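Local coordinates for protein probable aromatic acid decarboxylase (Aquifex aeolicus, PDB 2EJB) that probably makes the prenylated FMN cofactor of UbiD-type decarboxylases by attaching a dimethylallyl group from dimethylallyl phosphate to FMN, at residues I18-V23 with Y86-S91; V14-K19 with A151-Y156; D32-R37 with S71-G76; N93-I98 with L121-R126. All coordinates share one frame; numbering follows the deposited sequence.

Contact 1 of 4, residues I18-V23 with Y86-S91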
loop_
_atom_site.group_PDB
_atom_site.type_symbol
_atom_site.label_atom_id
_atom_site.label_comp_id
_atom_site.label_asym_id
_atom_site.label_seq_id
_atom_site.Cartn_x
_atom_site.Cartn_y
_atom_site.Cartn_z
ATOM N N ILE A 18 10.854 10.209 -8.815
ATOM C CA ILE A 18 11.754 10.511 -9.923
ATOM C C ILE A 18 11.003 10.268 -11.227
ATOM O O ILE A 18 10.967 11.129 -12.110
ATOM C CB ILE A 18 13.002 9.597 -9.870
ATOM C CG1 ILE A 18 13.831 9.930 -8.633
ATOM C CG2 ILE A 18 13.832 9.744 -11.138
ATOM C CD1 ILE A 18 14.290 11.366 -8.599
ATOM N N LYS A 19 10.390 9.093 -11.328
ATOM C CA LYS A 19 9.630 8.712 -12.514
ATOM C C LYS A 19 8.491 9.689 -12.783
ATOM O O LYS A 19 8.246 10.075 -13.931
ATOM C CB LYS A 19 9.064 7.299 -12.339
ATOM C CG LYS A 19 8.370 6.748 -13.579
ATOM C CD LYS A 19 9.277 6.832 -14.798
ATOM C CE LYS A 19 10.550 6.020 -14.602
ATOM N NZ LYS A 19 11.488 6.159 -15.757
ATOM N N LEU A 20 7.790 10.081 -11.720
ATOM C CA LEU A 20 6.682 11.016 -11.855
ATOM C C LEU A 20 7.203 12.346 -12.391
ATOM O O LEU A 20 6.574 12.979 -13.241
ATOM C CB LEU A 20 5.994 11.231 -10.498
ATOM C CG LEU A 20 4.917 12.317 -10.446
ATOM C CD1 LEU A 20 3.923 12.107 -11.576
ATOM C CD2 LEU A 20 4.213 12.282 -9.087
ATOM N N LEU A 21 8.354 12.764 -11.881
ATOM C CA LEU A 21 8.974 14.012 -12.303
ATOM C C LEU A 21 9.281 13.976 -13.793
ATOM O O LEU A 21 8.944 14.898 -14.531
ATOM C CB LEU A 21 10.270 14.248 -11.523
ATOM C CG LEU A 21 11.155 15.408 -11.995
ATOM C CD1 LEU A 21 10.457 16.736 -11.731
ATOM C CD2 LEU A 21 12.488 15.357 -11.269
ATOM N N GLN A 22 9.914 12.901 -14.232
ATOM C CA GLN A 22 10.270 12.767 -15.634
ATOM C C GLN A 22 9.038 12.836 -16.518
ATOM O O GLN A 22 9.036 13.528 -17.539
ATOM C CB GLN A 22 11.009 11.447 -15.860
ATOM C CG GLN A 22 12.284 11.329 -15.055
ATOM C CD GLN A 22 12.861 9.931 -15.087
ATOM O OE1 GLN A 22 12.140 8.952 -14.908
ATOM N NE2 GLN A 22 14.166 9.830 -15.301
ATOM N N VAL A 23 7.980 12.132 -16.127
ATOM C CA VAL A 23 6.768 12.129 -16.930
ATOM C C VAL A 23 6.127 13.510 -17.035
ATOM O O VAL A 23 5.698 13.916 -18.114
ATOM C CB VAL A 23 5.740 11.123 -16.384
ATOM C CG1 VAL A 23 4.521 11.080 -17.293
ATOM C CG2 VAL A 23 6.375 9.745 -16.299
ATOM N N TYR A 86 1.973 17.278 -5.472
ATOM C CA TYR A 86 2.348 15.888 -5.236
ATOM C C TYR A 86 3.416 15.812 -4.160
ATOM O O TYR A 86 4.320 16.649 -4.107
ATOM C CB TYR A 86 2.927 15.236 -6.498
ATOM C CG TYR A 86 1.922 14.901 -7.576
ATOM C CD1 TYR A 86 1.940 15.570 -8.802
ATOM C CD2 TYR A 86 0.973 13.900 -7.385
ATOM C CE1 TYR A 86 1.036 15.247 -9.810
ATOM C CE2 TYR A 86 0.066 13.571 -8.387
ATOM C CZ TYR A 86 0.105 14.247 -9.596
ATOM O OH TYR A 86 -0.783 13.924 -10.595
ATOM N N VAL A 87 3.295 14.807 -3.303
ATOM C CA VAL A 87 4.268 14.541 -2.252
ATOM C C VAL A 87 4.531 13.059 -2.489
ATOM O O VAL A 87 3.885 12.182 -1.904
ATOM C CB VAL A 87 3.684 14.772 -0.838
ATOM C CG1 VAL A 87 4.719 14.409 0.215
ATOM C CG2 VAL A 87 3.278 16.235 -0.676
ATOM N N VAL A 88 5.477 12.804 -3.390
ATOM C CA VAL A 88 5.834 11.458 -3.815
ATOM C C VAL A 88 7.340 11.185 -3.776
ATOM O O VAL A 88 8.106 11.771 -4.542
ATOM C CB VAL A 88 5.345 11.219 -5.266
ATOM C CG1 VAL A 88 5.701 9.810 -5.716
ATOM C CG2 VAL A 88 3.839 11.470 -5.363
ATOM N N PRO A 89 7.783 10.312 -2.860
ATOM C CA PRO A 89 6.919 9.608 -1.908
ATOM C C PRO A 89 6.735 10.465 -0.662
ATOM O O PRO A 89 7.529 11.363 -0.402
ATOM C CB PRO A 89 7.702 8.337 -1.613
ATOM C CG PRO A 89 9.116 8.831 -1.623
ATOM C CD PRO A 89 9.146 9.747 -2.846
ATOM N N CYS A 90 5.688 10.177 0.101
ATOM C CA CYS A 90 5.399 10.906 1.326
ATOM C C CYS A 90 5.705 10.013 2.529
ATOM O O CYS A 90 4.979 9.057 2.793
ATOM C CB CYS A 90 3.925 11.320 1.351
ATOM S SG CYS A 90 3.423 12.204 2.852
ATOM N N SER A 91 6.777 10.332 3.253
ATOM C CA SER A 91 7.181 9.560 4.424
ATOM C C SER A 91 6.089 9.636 5.484
ATOM O O SER A 91 5.254 10.542 5.453
ATOM C CB SER A 91 8.495 10.109 5.000
ATOM O OG SER A 91 8.327 11.423 5.516
#

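Contact 2 of 4, residues V14-K19 with A151-Y156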
loop_
_atom_site.group_PDB
_atom_site.type_symbol
_atom_site.label_atom_id
_atom_site.label_comp_id
_atom_site.label_asym_id
_atom_site.label_seq_id
_atom_site.Cartn_x
_atom_site.Cartn_y
_atom_site.Cartn_z
ATOM N N VAL A 14 11.740 6.449 -3.314
ATOM C CA VAL A 14 11.968 7.769 -3.884
ATOM C C VAL A 14 11.943 7.686 -5.406
ATOM O O VAL A 14 11.760 8.695 -6.087
ATOM C CB VAL A 14 13.324 8.365 -3.435
ATOM C CG1 VAL A 14 13.211 8.914 -2.026
ATOM C CG2 VAL A 14 14.405 7.300 -3.488
ATOM N N ILE A 15 12.115 6.474 -5.929
ATOM C CA ILE A 15 12.117 6.249 -7.371
ATOM C C ILE A 15 10.779 6.649 -7.999
ATOM O O ILE A 15 10.742 7.159 -9.119
ATOM C CB ILE A 15 12.417 4.766 -7.702
ATOM C CG1 ILE A 15 12.570 4.586 -9.215
ATOM C CG2 ILE A 15 11.313 3.869 -7.163
ATOM C CD1 ILE A 15 13.806 5.253 -9.787
ATOM N N TYR A 16 9.683 6.415 -7.277
ATOM C CA TYR A 16 8.354 6.777 -7.767
ATOM C C TYR A 16 8.311 8.274 -8.069
ATOM O O TYR A 16 7.735 8.701 -9.071
ATOM C CB TYR A 16 7.285 6.449 -6.719
ATOM C CG TYR A 16 7.016 4.969 -6.536
ATOM C CD1 TYR A 16 6.449 4.213 -7.563
ATOM C CD2 TYR A 16 7.314 4.329 -5.336
ATOM C CE1 TYR A 16 6.183 2.859 -7.398
ATOM C CE2 TYR A 16 7.053 2.968 -5.158
ATOM C CZ TYR A 16 6.488 2.243 -6.194
ATOM O OH TYR A 16 6.236 0.903 -6.029
ATOM N N GLY A 17 8.927 9.062 -7.194
ATOM C CA GLY A 17 8.943 10.505 -7.375
ATOM C C GLY A 17 9.792 10.957 -8.548
ATOM O O GLY A 17 9.503 11.968 -9.192
ATOM N N ILE A 18 10.854 10.209 -8.815
ATOM C CA ILE A 18 11.754 10.511 -9.923
ATOM C C ILE A 18 11.003 10.268 -11.227
ATOM O O ILE A 18 10.967 11.129 -12.110
ATOM C CB ILE A 18 13.002 9.597 -9.870
ATOM C CG1 ILE A 18 13.831 9.930 -8.633
ATOM C CG2 ILE A 18 13.832 9.744 -11.138
ATOM C CD1 ILE A 18 14.290 11.366 -8.599
ATOM N N LYS A 19 10.390 9.093 -11.328
ATOM C CA LYS A 19 9.630 8.712 -12.514
ATOM C C LYS A 19 8.491 9.689 -12.783
ATOM O O LYS A 19 8.246 10.075 -13.931
ATOM C CB LYS A 19 9.064 7.299 -12.339
ATOM C CG LYS A 19 8.370 6.748 -13.579
ATOM C CD LYS A 19 9.277 6.832 -14.798
ATOM C CE LYS A 19 10.550 6.020 -14.602
ATOM N NZ LYS A 19 11.488 6.159 -15.757
ATOM N N ALA A 151 1.632 3.059 -2.198
ATOM C CA ALA A 151 2.480 2.552 -3.266
ATOM C C ALA A 151 2.248 1.044 -3.330
ATOM O O ALA A 151 3.096 0.258 -2.917
ATOM C CB ALA A 151 3.947 2.864 -2.977
ATOM N N SER A 152 1.079 0.653 -3.835
ATOM C CA SER A 152 0.715 -0.760 -3.947
ATOM C C SER A 152 0.426 -1.113 -5.401
ATOM O O SER A 152 -0.733 -1.101 -5.836
ATOM C CB SER A 152 -0.532 -1.055 -3.095
ATOM O OG SER A 152 -0.339 -0.673 -1.741
ATOM N N PRO A 153 1.474 -1.433 -6.180
ATOM C CA PRO A 153 1.226 -1.773 -7.580
ATOM C C PRO A 153 0.340 -3.000 -7.716
ATOM O O PRO A 153 0.323 -3.865 -6.845
ATOM C CB PRO A 153 2.632 -1.993 -8.135
ATOM C CG PRO A 153 3.387 -2.474 -6.942
ATOM C CD PRO A 153 2.904 -1.557 -5.858
ATOM N N ALA A 154 -0.410 -3.063 -8.804
ATOM C CA ALA A 154 -1.282 -4.200 -9.039
ATOM C C ALA A 154 -0.723 -5.034 -10.186
ATOM O O ALA A 154 0.234 -4.632 -10.839
ATOM C CB ALA A 154 -2.660 -3.721 -9.368
ATOM N N PHE A 155 -1.323 -6.196 -10.425
ATOM C CA PHE A 155 -0.876 -7.077 -11.493
ATOM C C PHE A 155 -1.894 -7.173 -12.626
ATOM O O PHE A 155 -1.876 -8.134 -13.390
ATOM C CB PHE A 155 -0.590 -8.480 -10.940
ATOM C CG PHE A 155 0.513 -8.521 -9.912
ATOM C CD1 PHE A 155 0.319 -7.999 -8.634
ATOM C CD2 PHE A 155 1.751 -9.072 -10.227
ATOM C CE1 PHE A 155 1.343 -8.026 -7.686
ATOM C CE2 PHE A 155 2.784 -9.105 -9.287
ATOM C CZ PHE A 155 2.581 -8.581 -8.013
ATOM N N TYR A 156 -2.777 -6.184 -12.737
ATOM C CA TYR A 156 -3.784 -6.191 -13.792
ATOM C C TYR A 156 -3.120 -6.345 -15.153
ATOM O O TYR A 156 -3.439 -7.253 -15.916
ATOM C CB TYR A 156 -4.585 -4.881 -13.824
ATOM C CG TYR A 156 -5.310 -4.484 -12.560
ATOM C CD1 TYR A 156 -4.779 -3.515 -11.716
ATOM C CD2 TYR A 156 -6.540 -5.051 -12.219
ATOM C CE1 TYR A 156 -5.455 -3.108 -10.561
ATOM C CE2 TYR A 156 -7.219 -4.656 -11.069
ATOM C CZ TYR A 156 -6.671 -3.686 -10.244
ATOM O OH TYR A 156 -7.337 -3.289 -9.105
#

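Contact 3 of 4, residues D32-R37 with S71-G76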
loop_
_atom_site.group_PDB
_atom_site.type_symbol
_atom_site.label_atom_id
_atom_site.label_comp_id
_atom_site.label_asym_id
_atom_site.label_seq_id
_atom_site.Cartn_x
_atom_site.Cartn_y
_atom_site.Cartn_z
ATOM N N ASP A 32 7.715 22.676 -10.134
ATOM C CA ASP A 32 8.389 23.301 -9.009
ATOM C C ASP A 32 8.703 22.112 -8.109
ATOM O O ASP A 32 7.802 21.437 -7.605
ATOM C CB ASP A 32 7.461 24.304 -8.318
ATOM C CG ASP A 32 7.462 25.661 -9.006
ATOM O OD1 ASP A 32 8.529 26.305 -9.034
ATOM O OD2 ASP A 32 6.406 26.083 -9.518
ATOM N N LEU A 33 9.990 21.854 -7.927
ATOM C CA LEU A 33 10.439 20.711 -7.153
ATOM C C LEU A 33 11.067 21.002 -5.803
ATOM O O LEU A 33 11.874 21.918 -5.657
ATOM C CB LEU A 33 11.433 19.913 -7.995
ATOM C CG LEU A 33 12.120 18.727 -7.327
ATOM C CD1 LEU A 33 11.092 17.653 -6.989
ATOM C CD2 LEU A 33 13.179 18.181 -8.272
ATOM N N VAL A 34 10.688 20.205 -4.813
ATOM C CA VAL A 34 11.248 20.337 -3.478
ATOM C C VAL A 34 11.794 18.963 -3.128
ATOM O O VAL A 34 11.057 17.975 -3.156
ATOM C CB VAL A 34 10.190 20.713 -2.415
ATOM C CG1 VAL A 34 10.888 21.004 -1.097
ATOM C CG2 VAL A 34 9.379 21.915 -2.859
ATOM N N ILE A 35 13.083 18.899 -2.811
ATOM C CA ILE A 35 13.713 17.633 -2.458
ATOM C C ILE A 35 14.292 17.695 -1.056
ATOM O O ILE A 35 15.128 18.551 -0.761
ATOM C CB ILE A 35 14.851 17.285 -3.428
ATOM C CG1 ILE A 35 14.361 17.413 -4.870
ATOM C CG2 ILE A 35 15.334 15.864 -3.168
ATOM C CD1 ILE A 35 15.444 17.207 -5.905
ATOM N N SER A 36 13.841 16.791 -0.192
ATOM C CA SER A 36 14.329 16.744 1.181
ATOM C C SER A 36 15.740 16.155 1.189
ATOM O O SER A 36 16.141 15.486 0.235
ATOM C CB SER A 36 13.411 15.874 2.048
ATOM O OG SER A 36 13.599 14.496 1.769
ATOM N N ARG A 37 16.494 16.416 2.254
ATOM C CA ARG A 37 17.852 15.890 2.373
ATOM C C ARG A 37 17.691 14.383 2.511
ATOM O O ARG A 37 18.422 13.601 1.897
ATOM C CB ARG A 37 18.537 16.450 3.626
ATOM C CG ARG A 37 17.986 15.858 4.908
ATOM C CD ARG A 37 18.272 16.685 6.146
ATOM N NE ARG A 37 17.388 16.250 7.225
ATOM C CZ ARG A 37 16.839 17.053 8.130
ATOM N NH1 ARG A 37 17.077 18.358 8.107
ATOM N NH2 ARG A 37 16.028 16.551 9.051
ATOM N N SER A 71 10.010 30.750 -0.514
ATOM C CA SER A 71 9.579 30.111 -1.750
ATOM C C SER A 71 8.166 30.527 -2.132
ATOM O O SER A 71 7.305 30.699 -1.272
ATOM C CB SER A 71 9.626 28.589 -1.584
ATOM O OG SER A 71 9.066 27.937 -2.709
ATOM N N PRO A 72 7.910 30.703 -3.437
ATOM C CA PRO A 72 6.574 31.097 -3.888
ATOM C C PRO A 72 5.543 30.067 -3.446
ATOM O O PRO A 72 4.413 30.412 -3.103
ATOM C CB PRO A 72 6.717 31.124 -5.405
ATOM C CG PRO A 72 8.158 31.472 -5.604
ATOM C CD PRO A 72 8.839 30.609 -4.574
ATOM N N LEU A 73 5.951 28.802 -3.452
ATOM C CA LEU A 73 5.070 27.704 -3.073
ATOM C C LEU A 73 4.497 27.838 -1.672
ATOM O O LEU A 73 3.486 27.214 -1.353
ATOM C CB LEU A 73 5.808 26.369 -3.176
ATOM C CG LEU A 73 6.367 25.952 -4.539
ATOM C CD1 LEU A 73 6.967 24.559 -4.411
ATOM C CD2 LEU A 73 5.266 25.971 -5.602
ATOM N N ALA A 74 5.142 28.642 -0.834
ATOM C CA ALA A 74 4.674 28.821 0.535
ATOM C C ALA A 74 3.631 29.923 0.636
ATOM O O ALA A 74 3.198 30.279 1.735
ATOM C CB ALA A 74 5.847 29.124 1.454
ATOM N N SER A 75 3.225 30.457 -0.511
ATOM C CA SER A 75 2.222 31.517 -0.531
ATOM C C SER A 75 0.943 31.027 -1.191
ATOM O O SER A 75 0.972 30.544 -2.323
ATOM C CB SER A 75 2.751 32.742 -1.285
ATOM O OG SER A 75 3.913 33.260 -0.659
ATOM N N GLY A 76 -0.172 31.146 -0.475
ATOM C CA GLY A 76 -1.450 30.715 -1.014
ATOM C C GLY A 76 -1.775 31.477 -2.279
ATOM O O GLY A 76 -2.269 30.908 -3.254
#

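Contact 4 of 4, residues N93-I98 with L121-R126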
loop_
_atom_site.group_PDB
_atom_site.type_symbol
_atom_site.label_atom_id
_atom_site.label_comp_id
_atom_site.label_asym_id
_atom_site.label_seq_id
_atom_site.Cartn_x
_atom_site.Cartn_y
_atom_site.Cartn_z
ATOM N N ASN A 93 6.432 10.439 8.431
ATOM C CA ASN A 93 6.674 11.655 9.200
ATOM C C ASN A 93 6.008 12.856 8.529
ATOM O O ASN A 93 5.320 13.642 9.182
ATOM C CB ASN A 93 8.186 11.891 9.358
ATOM C CG ASN A 93 8.508 13.252 9.961
ATOM O OD1 ASN A 93 8.935 14.166 9.261
ATOM N ND2 ASN A 93 8.297 13.390 11.259
ATOM N N THR A 94 6.210 12.995 7.225
ATOM C CA THR A 94 5.614 14.098 6.475
ATOM C C THR A 94 4.097 13.973 6.497
ATOM O O THR A 94 3.385 14.971 6.616
ATOM C CB THR A 94 6.117 14.110 5.019
ATOM O OG1 THR A 94 7.480 14.539 5.006
ATOM C CG2 THR A 94 5.283 15.048 4.154
ATOM N N LEU A 95 3.606 12.742 6.384
ATOM C CA LEU A 95 2.172 12.495 6.415
ATOM C C LEU A 95 1.607 13.043 7.715
ATOM O O LEU A 95 0.583 13.728 7.727
ATOM C CB LEU A 95 1.883 10.993 6.332
ATOM C CG LEU A 95 0.465 10.570 6.737
ATOM C CD1 LEU A 95 -0.565 11.216 5.801
ATOM C CD2 LEU A 95 0.354 9.051 6.709
ATOM N N SER A 96 2.294 12.739 8.811
ATOM C CA SER A 96 1.871 13.180 10.132
ATOM C C SER A 96 1.953 14.697 10.249
ATOM O O SER A 96 0.994 15.347 10.659
ATOM C CB SER A 96 2.735 12.516 11.209
ATOM O OG SER A 96 2.327 12.912 12.507
ATOM N N CYS A 97 3.093 15.263 9.878
ATOM C CA CYS A 97 3.255 16.707 9.951
ATOM C C CYS A 97 2.134 17.462 9.235
ATOM O O CYS A 97 1.559 18.398 9.794
ATOM C CB CYS A 97 4.624 17.111 9.397
ATOM S SG CYS A 97 5.988 16.628 10.507
ATOM N N ILE A 98 1.807 17.041 8.018
ATOM C CA ILE A 98 0.756 17.693 7.245
ATOM C C ILE A 98 -0.625 17.475 7.870
ATOM O O ILE A 98 -1.411 18.415 7.977
ATOM C CB ILE A 98 0.773 17.196 5.774
ATOM C CG1 ILE A 98 2.080 17.632 5.102
ATOM C CG2 ILE A 98 -0.405 17.764 5.003
ATOM C CD1 ILE A 98 2.264 17.096 3.684
ATOM N N LEU A 121 -4.133 17.994 -3.377
ATOM C CA LEU A 121 -2.962 17.470 -2.675
ATOM C C LEU A 121 -2.959 15.948 -2.805
ATOM O O LEU A 121 -3.915 15.280 -2.400
ATOM C CB LEU A 121 -3.008 17.863 -1.196
ATOM C CG LEU A 121 -1.875 17.301 -0.325
ATOM C CD1 LEU A 121 -0.523 17.873 -0.774
ATOM C CD2 LEU A 121 -2.139 17.638 1.128
ATOM N N VAL A 122 -1.884 15.401 -3.366
ATOM C CA VAL A 122 -1.786 13.956 -3.563
ATOM C C VAL A 122 -0.549 13.368 -2.882
ATOM O O VAL A 122 0.574 13.809 -3.123
ATOM C CB VAL A 122 -1.750 13.621 -5.069
ATOM C CG1 VAL A 122 -1.912 12.128 -5.279
ATOM C CG2 VAL A 122 -2.852 14.386 -5.797
ATOM N N LEU A 123 -0.763 12.362 -2.042
ATOM C CA LEU A 123 0.329 11.715 -1.310
ATOM C C LEU A 123 0.487 10.240 -1.679
ATOM O O LEU A 123 -0.503 9.522 -1.850
ATOM C CB LEU A 123 0.080 11.829 0.200
ATOM C CG LEU A 123 0.356 13.118 0.992
ATOM C CD1 LEU A 123 0.209 14.354 0.134
ATOM C CD2 LEU A 123 -0.578 13.160 2.207
ATOM N N LEU A 124 1.735 9.797 -1.819
ATOM C CA LEU A 124 2.002 8.396 -2.123
ATOM C C LEU A 124 2.641 7.838 -0.871
ATOM O O LEU A 124 3.783 8.164 -0.555
ATOM C CB LEU A 124 2.964 8.223 -3.312
ATOM C CG LEU A 124 3.124 6.740 -3.694
ATOM C CD1 LEU A 124 1.862 6.284 -4.408
ATOM C CD2 LEU A 124 4.340 6.534 -4.595
ATOM N N VAL A 125 1.896 7.016 -0.141
ATOM C CA VAL A 125 2.403 6.437 1.095
ATOM C C VAL A 125 2.942 5.031 0.872
ATOM O O VAL A 125 2.339 4.217 0.175
ATOM C CB VAL A 125 1.307 6.403 2.180
ATOM C CG1 VAL A 125 1.857 5.763 3.443
ATOM C CG2 VAL A 125 0.824 7.830 2.474
ATOM N N ARG A 126 4.091 4.767 1.477
ATOM C CA ARG A 126 4.758 3.484 1.356
ATOM C C ARG A 126 5.216 3.065 2.749
ATOM O O ARG A 126 6.264 3.497 3.226
ATOM C CB ARG A 126 5.947 3.633 0.399
ATOM C CG ARG A 126 6.639 2.348 -0.031
ATOM C CD ARG A 126 7.545 1.819 1.058
ATOM N NE ARG A 126 7.066 0.546 1.566
ATOM C CZ ARG A 126 7.475 -0.005 2.700
ATOM N NH1 ARG A 126 8.376 0.612 3.454
ATOM N NH2 ARG A 126 6.976 -1.173 3.078
#

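Contact 1 of 4, residues I18-V23 with Y86-S91
The hydroxyl of Tyr86, OH, is held by a hydrogen bond to the backbone carbonyl of Leu173 in helix 162-176, which ties down the far end of the ring on which Leu20 rests. The contact itself is apolar and small, 138 Å² in all, and it rests on one methyl group. Leu20 CD2 comes down over one face of the Tyr86 ring, displaced from the middle toward the rim. It lies 4.0 Å from the ring centroid and 17° off the normal, a CH-pi contact, and its nearest ring atom is Tyr86 CG at 3.8 Å. The same methyl meets Val88 CG2 at 3.8 Å, so it sits in the notch between the tyrosine ring and the valine two residues further along. With CG anti to the backbone N (chi1 173°), the Leu20 side chain reaches out from helix 14-26 and runs roughly perpendicular to both partners. Elsewhere on the helix, Lys19 NZ donates to Gln22 OE1 at 3.0 Å, one turn on and clear of this core. Tyr86 and Val88 point to the same side of the sheet, while Val87 between them turns to the other. The chain then bends through a cis peptide before Pro89 to Ser91, whose OG caps Thr94 N at the start of the next helix and which is a predicted FMN ligand. Packing of the first helix on a central parallel strand that ends at the ligand site is characteristic of the Rossmann-like fold of UbiX flavoproteins.

Contact 2 of 4, residues V14-K19 with A151-Y156
The Tyr16 ring reaches Ala151 through a first torsion that sets CG anti to the carbonyl carbon (chi1 -72°), with chi2 at -66°. The ring thereby extends from the first helix of the Rossmann-like fold, 14-26, to the loop that leaves the last strand of the parallel sheet, 147-150. The backbones stay well apart, the closest pair of CA atoms being those of Tyr16 and Ala151 at 8.5 Å, and the aromatic side chain spans the gap. Its CE2 meets Ala151 CB at 3.8 Å, and CZ follows at 4.1 Å. The methyl approaches the ring obliquely, in plain apolar packing. All three touching residues are buried, yet only 99 Å² is covered between the segments. Tyr16 also rests on Leu124 of strand 121-125 and on Val169 of helix 162-176, which places the ring between the sheet and the last helix.

At the subunit interface, Ser152 OG of this loop is hydrogen-bonded to Ser152 OG of the second subunit, and Phe155 N to Ser12 OG of that subunit, a residue predicted to bind FMN. Tyr156, a predicted dimethylallyl phosphate ligand, packs on Arg126 of the second subunit, consistent with a site built from both chains. Back within one chain, Pro153 points toward the helix and its side chain lies across that of Tyr16, with Pro153 CD 4.1 Å from Tyr16 OH.

Contact 3 of 4, residues D32-R37 with S71-G76
Strand 30-35, the second strand along the chain in the parallel sheet of this Rossmann-like domain, is covered here by the 3-10 turn 72-74, where Leu73 spreads its two methyls over Asp32 and Val34. Both CD1 and CD2 of Leu73 lie 3.9 Å from Asp32 CB, so the isobutyl fork straddles the methylene of the aspartate. CD1 goes on to meet Val34 CG2, also at 3.9 Å, the two side chains running alongside each other with opposite sense. The leucine is aimed at the strand by a CG anti to its carbonyl carbon (chi1 -60°). Beyond the methylene, the buried Asp32 carboxylate is well satisfied: OD1 makes a salt bridge to Arg62 and a hydrogen bond to His64, and OD2 is bonded to Tyr82 OH. Cutting Leu73 back to an alanine is likely to open a gap between turn and strand, leaving Val34 CG2 and the Asp32 methylene without this leucine's apolar cover. Further on, Ser36, a predicted FMN ligand, caps the helix that follows the strand. The turn is closed by its own backbone, with Ala74 N bonded to Ser71 O at 3.0 Å and Ser75 N to Pro72 O at 2.9 Å.

Contact 4 of 4, residues N93-I98 with L121-R126
Leu95 and Leu123 lie aslant to one another, with CD1 of the helix residue meeting CD2 of the strand residue at 4.1 Å. Leu95 has CG anti to the backbone N (chi1 164°), which brings its forked end against the strand. Leu123 instead has CG anti to the carbonyl carbon. The second branch of Leu95 leans the other way along the strand, CD2 approaching Val125 CG2 at 4.4 Å. One helical turn later, Ile98 turns its CG2 branch to Leu121 CD2 at 4.2 Å. Two helix residues three apart thus cover three alternate residues of the strand. Helix 93-98 runs at 144° to strand 121-125, their axes 10.1 Å apart at closest, as expected where helices link parallel neighbours in a beta-alpha-beta crossover; here helices 92-100 and 106-117 connect strands 82-90 and 121-125. Leu115 of helix 106-117 packs against both Ile98 and Leu121, and Ile141 of helix 132-143 against Leu95. Asn93 and Thr94, at the start of the helix, and Arg126, just past the strand, are predicted to bind FMN. Arg126 NH2 is hydrogen-bonded to Ser152 O of the second subunit.

Overall arrangement
Contacts 1, 3 and 4 all pack against one parallel sheet, and contact 2 joins its first helix to the loop after its edge strand 147-150. Contacts 1 and 2 share helix 14-26; their centres are 9 Å apart, and Val88 CG1 touches Gly17 N at 3.6 Å. Strand pairing links contacts 1 and 4, with Cys90 N 2.8 Å from Leu124 O, and Ala151 N lies 2.7 Å from Val125 O between contacts 2 and 4. Contact 3 touches contact 1 where Leu21 CD2 lies 4.2 Å from Leu33 CD2, while its centre is about 23 Å from that of contact 2. Predicted FMN ligands Ser36, Ser91, Asn93, Thr94 and Arg126 occur in contacts 1, 3 and 4, and Tyr156, predicted for dimethylallyl phosphate, in contact 2.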